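Local coordinates for protein restriction endonuclease R.BpuJI (Bacillus pumilus, PDB 5HLT) that probably cuts DNA as a restriction endonuclease, represented here by its N-terminal domain, which is bound to nucleic acid, at residues D26-A31 and N53-I58. Sequence-based numbering, arbitrary orientation.
Sequences DNLLPA and NRLIEI
L28, A31, L55 and I58 make a small apolar seam between two helical segments that run almost antiparallel, at 168°, with their axes 10.9 Å apart. The closest touch is made by methyl groups: CD2 of L28 meets CG2 of I58 at 3.7 Å, the two side chains running antiparallel alongside one another. The same CD2 also lies 4.1 Å from CD1 of L55, whose side chain is roughly perpendicular to that of L28, so a single leucine methyl serves both partners. The two branches of I58 divide the work: CG2, anti to the backbone N, reaches L28, while CG1, anti to the carbonyl carbon with chi1 -79°, faces A31 and comes within 4.3 Å of its CB. The CA of A31 is 7.3 Å from that of L55; with the axes this well separated, side chains do the touching.

Polar groups add little across the seam. The end of the R54 side chain comes nearer to 26-31 than its base does, and its NH2 approaches the backbone O of A31 obliquely at 4.3 Å, too far for a hydrogen bond. No hydrogen bond joins the two segments, and the pairing rests on apolar side chains.

This is an antiparallel helix pair of the N-terminal domain, joining helix 25-39 to helix 44-59, which follows it after a short connection. The bound nucleic acid comes within about 6 Å at the nearest atom. L55 also packs on Y32 and I35 farther along helix 25-39, and on L68 and H71 of helix 65-79. On the far side of helix 25-39 from this contact, L29 packs on F108 and F109 of helix 105-115.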
ATOM      1  N   ASP A  26     -15.880   8.196  -0.579  1.00 54.52           N
ATOM      2  CA  ASP A  26     -16.217   9.585  -0.876  1.00 56.12           C
ATOM      3  C   ASP A  26     -16.801  10.314   0.334  1.00 56.80           C
ATOM      4  O   ASP A  26     -16.920  11.539   0.330  1.00 57.07           O
ATOM      5  CB  ASP A  26     -17.194   9.652  -2.052  1.00 58.77           C
ATOM      6  CG  ASP A  26     -16.554   9.235  -3.363  1.00 59.73           C
ATOM      7  OD1 ASP A  26     -15.305   9.185  -3.426  1.00 58.43           O
ATOM      8  OD2 ASP A  26     -17.296   8.961  -4.331  1.00 61.90           O
ATOM      9  N   ASN A  27     -17.164   9.557   1.366  1.00 57.15           N
ATOM     10  CA  ASN A  27     -17.635  10.143   2.613  1.00 58.03           C
ATOM     11  C   ASN A  27     -16.592  10.016   3.716  1.00 57.52           C
ATOM     12  O   ASN A  27     -16.330  10.968   4.448  1.00 58.08           O
ATOM     13  CB  ASN A  27     -18.944   9.487   3.057  1.00 60.03           C
ATOM     14  CG  ASN A  27     -20.077   9.718   2.074  1.00 62.44           C
ATOM     15  OD1 ASN A  27     -20.592   8.776   1.470  1.00 63.85           O
ATOM     16  ND2 ASN A  27     -20.470  10.976   1.909  1.00 63.01           N
ATOM     17  N   LEU A  28     -15.994   8.833   3.820  1.00 56.68           N
ATOM     18  CA  LEU A  28     -15.050   8.530   4.891  1.00 55.55           C
ATOM     19  C   LEU A  28     -13.743   9.312   4.779  1.00 53.72           C
ATOM     20  O   LEU A  28     -13.231   9.812   5.780  1.00 53.48           O
ATOM     21  CB  LEU A  28     -14.752   7.030   4.918  1.00 55.51           C
ATOM     22  CG  LEU A  28     -15.809   6.164   5.603  1.00 56.68           C
ATOM     23  CD1 LEU A  28     -15.503   4.687   5.417  1.00 56.43           C
ATOM     24  CD2 LEU A  28     -15.887   6.514   7.082  1.00 57.36           C
ATOM     25  N   LEU A  29     -13.198   9.408   3.571  1.00 52.85           N
ATOM     26  CA  LEU A  29     -11.942  10.126   3.371  1.00 51.02           C
ATOM     27  C   LEU A  29     -12.077  11.622   3.687  1.00 50.60           C
ATOM     28  O   LEU A  29     -11.202  12.183   4.349  1.00 50.07           O
ATOM     29  CB  LEU A  29     -11.416   9.924   1.947  1.00 50.91           C
ATOM     30  CG  LEU A  29     -10.032  10.518   1.676  1.00 49.92           C
ATOM     31  CD1 LEU A  29      -9.005   9.926   2.629  1.00 49.31           C
ATOM     32  CD2 LEU A  29      -9.620  10.294   0.228  1.00 49.68           C
ATOM     33  N   PRO A  30     -13.161  12.279   3.220  1.00 50.17           N
ATOM     34  CA  PRO A  30     -13.345  13.648   3.718  1.00 49.82           C
ATOM     35  C   PRO A  30     -13.611  13.682   5.221  1.00 49.69           C
ATOM     36  O   PRO A  30     -13.187  14.623   5.891  1.00 50.71           O
ATOM     37  CB  PRO A  30     -14.565  14.148   2.938  1.00 50.42           C
ATOM     38  CG  PRO A  30     -14.575  13.332   1.701  1.00 50.18           C
ATOM     39  CD  PRO A  30     -14.103  11.974   2.125  1.00 50.18           C
ATOM     40  N   ALA A  31     -14.300  12.668   5.736  1.00 49.60           N
ATOM     41  CA  ALA A  31     -14.575  12.580   7.168  1.00 51.04           C
ATOM     42  C   ALA A  31     -13.278  12.468   7.961  1.00 50.75           C
ATOM     43  O   ALA A  31     -13.078  13.197   8.931  1.00 51.85           O
ATOM     44  CB  ALA A  31     -15.486  11.399   7.470  1.00 51.76           C
ATOM     45  N   ASN A  53     -15.882   9.697  18.460  1.00 73.61           N
ATOM     46  CA  ASN A  53     -17.225  10.239  18.628  1.00 75.91           C
ATOM     47  C   ASN A  53     -17.705  10.976  17.384  1.00 74.45           C
ATOM     48  O   ASN A  53     -18.896  10.977  17.073  1.00 75.03           O
ATOM     49  CB  ASN A  53     -17.281  11.167  19.844  1.00 79.63           C
ATOM     50  CG  ASN A  53     -17.218  10.409  21.158  1.00 82.50           C
ATOM     51  OD1 ASN A  53     -17.544   9.223  21.220  1.00 82.20           O
ATOM     52  ND2 ASN A  53     -16.804  11.095  22.217  1.00 85.55           N
ATOM     53  N   ARG A  54     -16.773  11.598  16.672  1.00 72.76           N
ATOM     54  CA  ARG A  54     -17.100  12.271  15.421  1.00 70.90           C
ATOM     55  C   ARG A  54     -17.250  11.260  14.291  1.00 67.07           C
ATOM     56  O   ARG A  54     -18.040  11.459  13.367  1.00 66.46           O
ATOM     57  CB  ARG A  54     -16.030  13.307  15.068  1.00 71.40           C
ATOM     58  CG  ARG A  54     -16.483  14.752  15.231  1.00 74.71           C
ATOM     59  CD  ARG A  54     -17.362  15.200  14.067  1.00 75.65           C
ATOM     60  NE  ARG A  54     -16.612  15.323  12.819  1.00 74.45           N
ATOM     61  CZ  ARG A  54     -17.150  15.226  11.606  1.00 74.10           C
ATOM     62  NH1 ARG A  54     -18.449  14.997  11.470  1.00 75.49           N
ATOM     63  NH2 ARG A  54     -16.388  15.353  10.526  1.00 72.21           N
ATOM     64  N   LEU A  55     -16.489  10.172  14.374  1.00 64.75           N
ATOM     65  CA  LEU A  55     -16.512   9.135  13.347  1.00 62.11           C
ATOM     66  C   LEU A  55     -17.733   8.226  13.481  1.00 63.05           C
ATOM     67  O   LEU A  55     -18.275   7.754  12.481  1.00 62.55           O
ATOM     68  CB  LEU A  55     -15.231   8.299  13.409  1.00 60.61           C
ATOM     69  CG  LEU A  55     -15.124   7.140  12.415  1.00 58.93           C
ATOM     70  CD1 LEU A  55     -15.227   7.649  10.986  1.00 57.15           C
ATOM     71  CD2 LEU A  55     -13.830   6.365  12.626  1.00 58.32           C
ATOM     72  N   ILE A  56     -18.162   7.991  14.718  1.00 64.83           N
ATOM     73  CA  ILE A  56     -19.313   7.131  14.985  1.00 66.44           C
ATOM     74  C   ILE A  56     -20.581   7.684  14.342  1.00 67.17           C
ATOM     75  O   ILE A  56     -21.521   6.940  14.060  1.00 67.66           O
ATOM     76  CB  ILE A  56     -19.553   6.957  16.498  1.00 69.15           C
ATOM     77  N   GLU A  57     -20.598   8.993  14.111  1.00 67.67           N
ATOM     78  CA  GLU A  57     -21.727   9.647  13.465  1.00 68.20           C
ATOM     79  C   GLU A  57     -21.832   9.248  11.996  1.00 67.14           C
ATOM     80  O   GLU A  57     -22.909   9.306  11.403  1.00 68.76           O
ATOM     81  CB  GLU A  57     -21.606  11.168  13.590  1.00 68.34           C
ATOM     82  N   ILE A  58     -20.710   8.838  11.411  1.00 65.05           N
ATOM     83  CA  ILE A  58     -20.678   8.439  10.008  1.00 64.90           C
ATOM     84  C   ILE A  58     -20.874   6.930   9.852  1.00 63.99           C
ATOM     85  O   ILE A  58     -21.669   6.483   9.024  1.00 64.78           O
ATOM     86  CB  ILE A  58     -19.353   8.859   9.325  1.00 64.32           C
ATOM     87  CG1 ILE A  58     -19.382  10.344   8.947  1.00 64.39           C
ATOM     88  CG2 ILE A  58     -19.102   8.033   8.074  1.00 62.89           C
ATOM     89  CD1 ILE A  58     -19.080  11.290  10.090  1.00 65.59           C
TER